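Local coordinates for protein sesquisabinene B synthase 2 (Santalum album, PDB 6A2D) that probably cyclises farnesyl diphosphate to the sesquiterpene sesquisabinene B in a magnesium- or manganese-dependent reaction, at residues E408-A413 with C456-D461. Numbering follows the deposited sequence.
With 6R2 ([bis(chloranyl)-[oxidanyl-[(2~{E},6~{E})-3,7,11-trimethyldodeca-2,6,10-trienoxy]phosphoryl]methyl]phosphonic acid), chain C.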
ATOM      1  N   GLU A 408     -21.366   0.128 -35.365  1.00 41.63           N
ATOM      2  CA  GLU A 408     -20.504   1.291 -35.056  1.00 41.33           C
ATOM      3  C   GLU A 408     -20.433   1.459 -33.537  1.00 35.91           C
ATOM      4  O   GLU A 408     -19.322   1.600 -33.020  1.00 32.28           O
ATOM      5  CB  GLU A 408     -21.172   2.537 -35.611  1.00 49.03           C
ATOM      6  CG  GLU A 408     -20.437   3.838 -35.373  1.00 58.68           C
ATOM      7  CD  GLU A 408     -21.048   5.007 -36.131  1.00 63.76           C
ATOM      8  OE1 GLU A 408     -22.144   4.833 -36.699  1.00 55.33           O
ATOM      9  OE2 GLU A 408     -20.420   6.074 -36.177  1.00 70.65           O
ATOM     10  N   TYR A 409     -21.585   1.448 -32.873  1.00 26.04           N
ATOM     11  CA  TYR A 409     -21.668   1.620 -31.415  1.00 23.78           C
ATOM     12  C   TYR A 409     -20.818   0.542 -30.726  1.00 20.98           C
ATOM     13  O   TYR A 409     -19.958   0.911 -29.957  1.00 20.58           O
ATOM     14  CB  TYR A 409     -23.112   1.645 -30.935  1.00 24.08           C
ATOM     15  CG  TYR A 409     -23.216   1.546 -29.436  1.00 23.21           C
ATOM     16  CD1 TYR A 409     -23.034   2.640 -28.630  1.00 24.44           C
ATOM     17  CD2 TYR A 409     -23.494   0.338 -28.836  1.00 23.49           C
ATOM     18  CE1 TYR A 409     -23.154   2.548 -27.257  1.00 26.08           C
ATOM     19  CE2 TYR A 409     -23.617   0.223 -27.468  1.00 23.59           C
ATOM     20  CZ  TYR A 409     -23.395   1.316 -26.672  1.00 24.42           C
ATOM     21  OH  TYR A 409     -23.495   1.173 -25.317  1.00 25.38           O
ATOM     22  N   LEU A 410     -20.910  -0.722 -31.118  1.00 20.84           N
ATOM     23  CA  LEU A 410     -20.284  -1.812 -30.331  1.00 21.06           C
ATOM     24  C   LEU A 410     -18.769  -1.828 -30.522  1.00 21.08           C
ATOM     25  O   LEU A 410     -18.057  -2.187 -29.564  1.00 17.40           O
ATOM     26  CB  LEU A 410     -20.891  -3.158 -30.713  1.00 22.15           C
ATOM     27  CG  LEU A 410     -22.306  -3.388 -30.205  1.00 23.05           C
ATOM     28  CD1 LEU A 410     -22.742  -4.785 -30.587  1.00 23.77           C
ATOM     29  CD2 LEU A 410     -22.415  -3.202 -28.693  1.00 24.20           C
ATOM     30  N   ASP A 411     -18.258  -1.499 -31.710  1.00 23.02           N
ATOM     31  CA  ASP A 411     -16.787  -1.474 -31.910  1.00 21.68           C
ATOM     32  C   ASP A 411     -16.156  -0.473 -30.933  1.00 16.73           C
ATOM     33  O   ASP A 411     -15.085  -0.776 -30.459  1.00 19.37           O
ATOM     34  CB  ASP A 411     -16.398  -1.230 -33.366  1.00 25.11           C
ATOM     35  CG  ASP A 411     -16.480  -2.527 -34.174  1.00 29.01           C
ATOM     36  OD1 ASP A 411     -16.179  -3.639 -33.595  1.00 29.97           O
ATOM     37  OD2 ASP A 411     -16.853  -2.433 -35.355  1.00 36.26           O
ATOM     38  N   ASN A 412     -16.807   0.622 -30.612  1.00 16.11           N
ATOM     39  CA  ASN A 412     -16.328   1.607 -29.601  1.00 16.64           C
ATOM     40  C   ASN A 412     -16.730   1.208 -28.167  1.00 16.34           C
ATOM     41  O   ASN A 412     -15.893   1.328 -27.249  1.00 14.38           O
ATOM     42  CB  ASN A 412     -16.866   2.985 -29.898  1.00 17.65           C
ATOM     43  CG  ASN A 412     -16.209   4.035 -29.057  1.00 17.78           C
ATOM     44  OD1 ASN A 412     -15.014   4.257 -29.184  1.00 19.36           O
ATOM     45  ND2 ASN A 412     -16.985   4.705 -28.237  1.00 15.57           N
ATOM     46  N   ALA A 413     -17.955   0.736 -27.973  1.00 14.27           N
ATOM     47  CA  ALA A 413     -18.507   0.478 -26.625  1.00 15.17           C
ATOM     48  C   ALA A 413     -17.874  -0.779 -25.985  1.00 13.69           C
ATOM     49  O   ALA A 413     -17.842  -0.846 -24.757  1.00 14.82           O
ATOM     50  CB  ALA A 413     -20.033   0.450 -26.656  1.00 15.96           C
ATOM     51  N   CYS A 456     -19.546  -8.330 -22.462  1.00 14.54           N
ATOM     52  CA  CYS A 456     -19.635  -7.511 -21.240  1.00 14.06           C
ATOM     53  C   CYS A 456     -20.443  -6.215 -21.488  1.00 15.98           C
ATOM     54  O   CYS A 456     -21.204  -5.781 -20.568  1.00 14.99           O
ATOM     55  CB  CYS A 456     -18.258  -7.205 -20.694  1.00 14.79           C
ATOM     56  SG  CYS A 456     -17.432  -8.680 -20.052  1.00 15.07           S
ATOM     57  N   ARG A 457     -20.241  -5.563 -22.644  1.00 14.88           N
ATOM     58  CA  ARG A 457     -20.938  -4.328 -23.039  1.00 14.25           C
ATOM     59  C   ARG A 457     -22.399  -4.622 -23.310  1.00 14.41           C
ATOM     60  O   ARG A 457     -23.245  -3.956 -22.732  1.00 16.68           O
ATOM     61  CB  ARG A 457     -20.296  -3.700 -24.280  1.00 14.85           C
ATOM     62  CG  ARG A 457     -21.131  -2.617 -24.937  1.00 15.12           C
ATOM     63  CD  ARG A 457     -21.613  -1.573 -23.959  1.00 16.82           C
ATOM     64  NE  ARG A 457     -20.549  -0.729 -23.437  1.00 15.63           N
ATOM     65  CZ  ARG A 457     -20.731   0.241 -22.572  1.00 16.99           C
ATOM     66  NH1 ARG A 457     -21.936   0.439 -22.068  1.00 17.27           N
ATOM     67  NH2 ARG A 457     -19.704   0.995 -22.195  1.00 18.98           N
ATOM     68  N   ILE A 458     -22.697  -5.632 -24.085  1.00 14.86           N
ATOM     69  CA  ILE A 458     -24.114  -5.893 -24.456  1.00 17.56           C
ATOM     70  C   ILE A 458     -24.870  -6.335 -23.192  1.00 16.95           C
ATOM     71  O   ILE A 458     -26.013  -5.926 -22.997  1.00 15.88           O
ATOM     72  CB  ILE A 458     -24.158  -6.932 -25.577  1.00 21.72           C
ATOM     73  CG1 ILE A 458     -23.871  -6.263 -26.922  1.00 25.13           C
ATOM     74  CG2 ILE A 458     -25.469  -7.667 -25.601  1.00 28.02           C
ATOM     75  CD1 ILE A 458     -23.665  -7.284 -28.000  1.00 33.21           C
ATOM     76  N   ILE A 459     -24.251  -7.160 -22.366  1.00 15.69           N
ATOM     77  CA  ILE A 459     -24.921  -7.640 -21.122  1.00 15.75           C
ATOM     78  C   ILE A 459     -25.235  -6.444 -20.223  1.00 17.38           C
ATOM     79  O   ILE A 459     -26.354  -6.362 -19.693  1.00 18.28           O
ATOM     80  CB  ILE A 459     -24.058  -8.680 -20.411  1.00 15.03           C
ATOM     81  CG1 ILE A 459     -23.991  -9.970 -21.226  1.00 14.99           C
ATOM     82  CG2 ILE A 459     -24.592  -8.924 -18.999  1.00 17.09           C
ATOM     83  CD1 ILE A 459     -22.862 -10.884 -20.807  1.00 14.45           C
ATOM     84  N   ASN A 460     -24.283  -5.542 -20.028  1.00 17.35           N
ATOM     85  CA  ASN A 460     -24.499  -4.305 -19.240  1.00 18.12           C
ATOM     86  C   ASN A 460     -25.661  -3.505 -19.855  1.00 19.11           C
ATOM     87  O   ASN A 460     -26.538  -3.067 -19.086  1.00 18.65           O
ATOM     88  CB  ASN A 460     -23.231  -3.474 -19.196  1.00 20.43           C
ATOM     89  CG  ASN A 460     -23.221  -2.439 -18.102  1.00 25.05           C
ATOM     90  OD1 ASN A 460     -23.931  -1.430 -18.180  1.00 20.87           O
ATOM     91  ND2 ASN A 460     -22.339  -2.646 -17.138  1.00 27.82           N
ATOM     92  N   ASP A 461     -25.683  -3.329 -21.173  1.00 18.49           N
ATOM     93  CA  ASP A 461     -26.740  -2.534 -21.854  1.00 19.13           C
ATOM     94  C   ASP A 461     -28.131  -3.168 -21.667  1.00 20.70           C
ATOM     95  O   ASP A 461     -29.096  -2.430 -21.591  1.00 22.96           O
ATOM     96  CB  ASP A 461     -26.396  -2.303 -23.323  1.00 17.83           C
ATOM     97  CG  ASP A 461     -25.240  -1.346 -23.551  1.00 18.58           C
ATOM     98  OD1 ASP A 461     -24.629  -0.913 -22.572  1.00 17.44           O
ATOM     99  OD2 ASP A 461     -24.964  -1.050 -24.710  1.00 19.84           O
TER
HETATM  100  OAG 6R2 C 900     -21.090   3.322 -20.861  1.00 29.45           O
HETATM  101  PAY 6R2 C 900     -21.488   3.880 -19.453  1.00 32.94           P
HETATM  102  OAH 6R2 C 900     -23.098   4.239 -19.454  1.00 33.61           O
HETATM  103  OAE 6R2 C 900     -20.655   5.044 -18.905  1.00 23.75           O
HETATM  104  CAX 6R2 C 900     -21.301   2.544 -18.252  1.00 32.90           C
HETATM  105 CLJ  6R2 C 900     -19.576   2.228 -18.205  1.00 33.04          CL
HETATM  106 CLK  6R2 C 900     -22.143   1.083 -18.773  1.00 32.97          CL
HETATM  107  PAZ 6R2 C 900     -21.883   3.028 -16.554  1.00 30.08           P
HETATM  108  OAI 6R2 C 900     -23.445   2.646 -16.539  1.00 33.94           O
HETATM  109  OAF 6R2 C 900     -21.538   4.479 -16.285  1.00 33.49           O
HETATM  110  OAT 6R2 C 900     -21.057   2.084 -15.509  1.00 36.20           O
HETATM  111  CAQ 6R2 C 900     -21.541   0.886 -14.951  1.00 39.92           C
HETATM  112  CAN 6R2 C 900     -20.819  -0.214 -15.686  1.00 42.70           C
HETATM  113  CAW 6R2 C 900     -19.781  -1.103 -15.009  1.00 46.52           C
HETATM  114  CAD 6R2 C 900     -19.585  -1.037 -13.488  1.00 50.51           C
HETATM  115  CAS 6R2 C 900     -19.160  -2.260 -15.814  1.00 44.12           C
HETATM  116  CAP 6R2 C 900     -17.664  -2.106 -15.806  1.00 36.74           C
HETATM  117  CAM 6R2 C 900     -17.257  -2.687 -14.451  1.00 29.82           C
HETATM  118  CAV 6R2 C 900     -15.943  -2.358 -13.810  1.00 30.11           C
HETATM  119  CAC 6R2 C 900     -14.994  -1.344 -14.449  1.00 30.19           C
HETATM  120  CAR 6R2 C 900     -15.684  -2.911 -12.457  1.00 29.87           C
HETATM  121  CAO 6R2 C 900     -14.420  -3.673 -12.430  1.00 30.20           C
HETATM  122  CAL 6R2 C 900     -14.599  -5.021 -13.025  1.00 27.61           C
HETATM  123  CAU 6R2 C 900     -13.554  -6.112 -12.791  1.00 26.66           C
HETATM  124  CAB 6R2 C 900     -12.371  -5.998 -11.859  1.00 28.23           C
HETATM  125  CAA 6R2 C 900     -13.741  -7.429 -13.482  1.00 30.16           C
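Arg457 and Ala413 meet where helices 406-416 and 447-462 line the diphosphate end of the pocket of the class I terpene synthase fold, and the guanidinium group shows how one side chain can serve both packing and ligand binding. NE donates to Ala413 O at 3.0 Å; the oxygen lies in the guanidinium plane, while NE stands above the carbonyl plane. On the ligand side, NH1 and NH2 converge on OAG of the farnesyl diphosphate analogue 6R2, with NH2 to OAG at 3.0 Å. NH1 also forms a salt bridge at 3.1 Å with Asp461 OD1, one helical turn on, which accepts through its syn lone pair. Bends at chi2 (50°) and chi3 (69°) fold the arginine so that CD passes Tyr409 OH and NE reaches the carbonyl. With an alanine here, the analogue's terminal phosphonate would probably lose two donors and Asp461 its cationic mate. In the second shell, Tyr409 OH donates at 2.7 Å to Asp461 OD2, on its syn side; OD2 is also hydrogen-bonded to Ser477 OG. Asn460, from a magnesium-binding site of this enzyme, touches the analogue here. Away from the analogue, Leu410 CD1 meets Ile458 CD1 at 3.7 Å; within helix 406-416, Ala413 CB sits 3.5 Å above the Tyr409 ring plane, offset toward its rim.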